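Long-range contact in SLT domain-containing protein (Bdellovibrio bacteriovorus HD100, PDB 6TAB), which probably cleaves peptidoglycan as a lysozyme-like enzyme with altered substrate specificity, facilitating exit of the predator from its prey cell: residues S138-E143 and R167-I172. Numbering follows the deposited sequence.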
# COMPACT_ATOMS: atom_id res chain seq x y z
N SER A 138 3.80 -2.34 6.15
CA SER A 138 2.84 -2.41 7.25
C SER A 138 1.47 -2.88 6.76
O SER A 138 0.74 -3.61 7.47
CB SER A 138 2.78 -1.12 8.06
OG SER A 138 2.14 -0.05 7.39
N MET A 139 1.08 -2.45 5.54
CA MET A 139 -0.18 -2.94 4.94
C MET A 139 -0.08 -4.46 4.65
O MET A 139 -1.05 -5.21 4.91
CB MET A 139 -0.49 -2.14 3.67
CG MET A 139 -0.74 -0.64 3.95
SD MET A 139 -0.59 0.40 2.43
CE MET A 139 -1.88 -0.34 1.42
N VAL A 140 1.06 -4.90 4.10
CA VAL A 140 1.29 -6.35 3.85
C VAL A 140 1.18 -7.15 5.16
O VAL A 140 0.57 -8.24 5.17
CB VAL A 140 2.64 -6.56 3.14
CG1 VAL A 140 3.02 -8.05 3.11
CG2 VAL A 140 2.66 -5.95 1.72
N ARG A 141 1.75 -6.63 6.25
CA ARG A 141 1.71 -7.33 7.56
C ARG A 141 0.26 -7.70 7.89
O ARG A 141 -0.01 -8.85 8.29
CB ARG A 141 2.29 -6.46 8.69
CG ARG A 141 1.98 -6.91 10.12
CD ARG A 141 2.45 -8.28 10.54
NE ARG A 141 1.96 -8.58 11.89
CZ ARG A 141 0.80 -9.16 12.19
NH1 ARG A 141 -0.06 -9.48 11.22
NH2 ARG A 141 0.52 -9.43 13.46
N PHE A 142 -0.68 -6.75 7.72
CA PHE A 142 -2.08 -6.99 8.16
C PHE A 142 -2.97 -7.62 7.07
O PHE A 142 -3.99 -8.23 7.44
CB PHE A 142 -2.70 -5.71 8.77
CG PHE A 142 -2.07 -5.37 10.10
CD1 PHE A 142 -2.28 -6.18 11.22
CD2 PHE A 142 -1.15 -4.34 10.21
CE1 PHE A 142 -1.65 -5.89 12.42
CE2 PHE A 142 -0.53 -4.05 11.41
CZ PHE A 142 -0.76 -4.84 12.51
N GLU A 143 -2.64 -7.44 5.77
CA GLU A 143 -3.44 -8.09 4.72
C GLU A 143 -3.11 -9.59 4.60
O GLU A 143 -4.02 -10.40 4.40
CB GLU A 143 -3.26 -7.37 3.38
CG GLU A 143 -3.90 -6.00 3.31
CD GLU A 143 -5.42 -6.02 3.33
OE1 GLU A 143 -6.03 -7.13 3.19
OE2 GLU A 143 -6.03 -4.91 3.39
N ARG A 167 -6.03 -11.77 -3.52
CA ARG A 167 -4.81 -12.58 -3.70
C ARG A 167 -3.53 -11.83 -3.32
O ARG A 167 -3.35 -10.63 -3.57
CB ARG A 167 -4.70 -13.05 -5.16
CG ARG A 167 -5.84 -13.94 -5.63
CD ARG A 167 -5.72 -14.34 -7.08
NE ARG A 167 -6.78 -15.21 -7.56
CZ ARG A 167 -6.92 -16.51 -7.38
NH1 ARG A 167 -5.97 -17.18 -6.75
NH2 ARG A 167 -8.01 -17.12 -7.87
N GLY A 168 -2.58 -12.63 -2.79
CA GLY A 168 -1.19 -12.15 -2.65
C GLY A 168 -0.96 -11.17 -1.50
O GLY A 168 -1.80 -10.99 -0.60
N LEU A 169 0.20 -10.51 -1.57
CA LEU A 169 0.73 -9.73 -0.44
C LEU A 169 -0.26 -8.65 0.04
O LEU A 169 -0.41 -8.43 1.27
CB LEU A 169 2.08 -9.10 -0.80
CG LEU A 169 3.26 -10.05 -0.98
CD1 LEU A 169 4.50 -9.25 -1.33
CD2 LEU A 169 3.47 -10.93 0.26
N LEU A 170 -0.87 -7.90 -0.91
CA LEU A 170 -1.79 -6.77 -0.60
C LEU A 170 -3.27 -7.13 -0.82
O LEU A 170 -4.14 -6.26 -0.76
CB LEU A 170 -1.37 -5.55 -1.44
CG LEU A 170 -0.05 -4.88 -1.03
CD1 LEU A 170 0.42 -3.91 -2.10
CD2 LEU A 170 -0.18 -4.19 0.32
N GLN A 171 -3.57 -8.42 -1.06
CA GLN A 171 -4.96 -8.89 -1.17
C GLN A 171 -5.71 -8.07 -2.25
O GLN A 171 -6.79 -7.50 -2.03
CB GLN A 171 -5.64 -8.95 0.20
CG GLN A 171 -5.04 -10.08 1.08
CD GLN A 171 -5.43 -11.45 0.58
OE1 GLN A 171 -6.56 -11.91 0.81
NE2 GLN A 171 -4.53 -12.12 -0.12
N ILE A 172 -5.13 -8.08 -3.46
CA ILE A 172 -5.68 -7.43 -4.67
C ILE A 172 -6.43 -8.51 -5.46
O ILE A 172 -6.09 -9.69 -5.40
CB ILE A 172 -4.55 -6.76 -5.48
CG1 ILE A 172 -3.91 -5.62 -4.65
CG2 ILE A 172 -5.03 -6.28 -6.86
CD1 ILE A 172 -2.59 -5.09 -5.19
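Val140 and Glu143, one turn apart on helix 125-144, pack against Leu169, Leu170 and Gln171 in the Gly-Leu-Leu-Gln-Ile loop of this lysozyme-like SLT fold. The loop follows strand 163-167 and makes a type I turn from Gly168 to Gln171, closed by a G1 beta bulge in which Gln171 and Ile172 both face Arg167. No hydrogen bond joins the two segments; van der Waals contacts carry the interface, among side chains and between side chains and backbone carbonyl oxygens. Val140 sends its methyls to two leucines: CG1, anti to the backbone N (chi1 169°), stands 4.1 Å from Leu169 CD2, and CG2, anti to the carbonyl carbon, lies 3.6 Å from Leu170 CD2. The Leu170 side chain starts out away from the helix, but its end returns, crossing Val140 at about a right angle and bringing CD2 to 3.9 Å from Met139 CB. Leu169 O lies 3.7 Å from Glu143 CB and accepts a hydrogen bond from Ser144 OG. Glu143, followed by Ser144, matches the Glu-Ser motif whose glutamate is the catalytic acid in SLT relatives, so it probably plays that part here. Its chain bends at chi2 (-68°), bringing OE1 against Gln171 CB at 3.5 Å, where the two side chains cross at a slant; carboxylate and amide planes lie 29° apart. Glu143 O meets Gln171 CG at 3.5 Å. Trp229 touches Glu143 and Met139, and its NE1 bonds to Leu170 O. The Gln171 amide, also donating to Met150 O, turns back into its own loop, NE2 reaching a lone pair of Gly168 O at 3.0 Å.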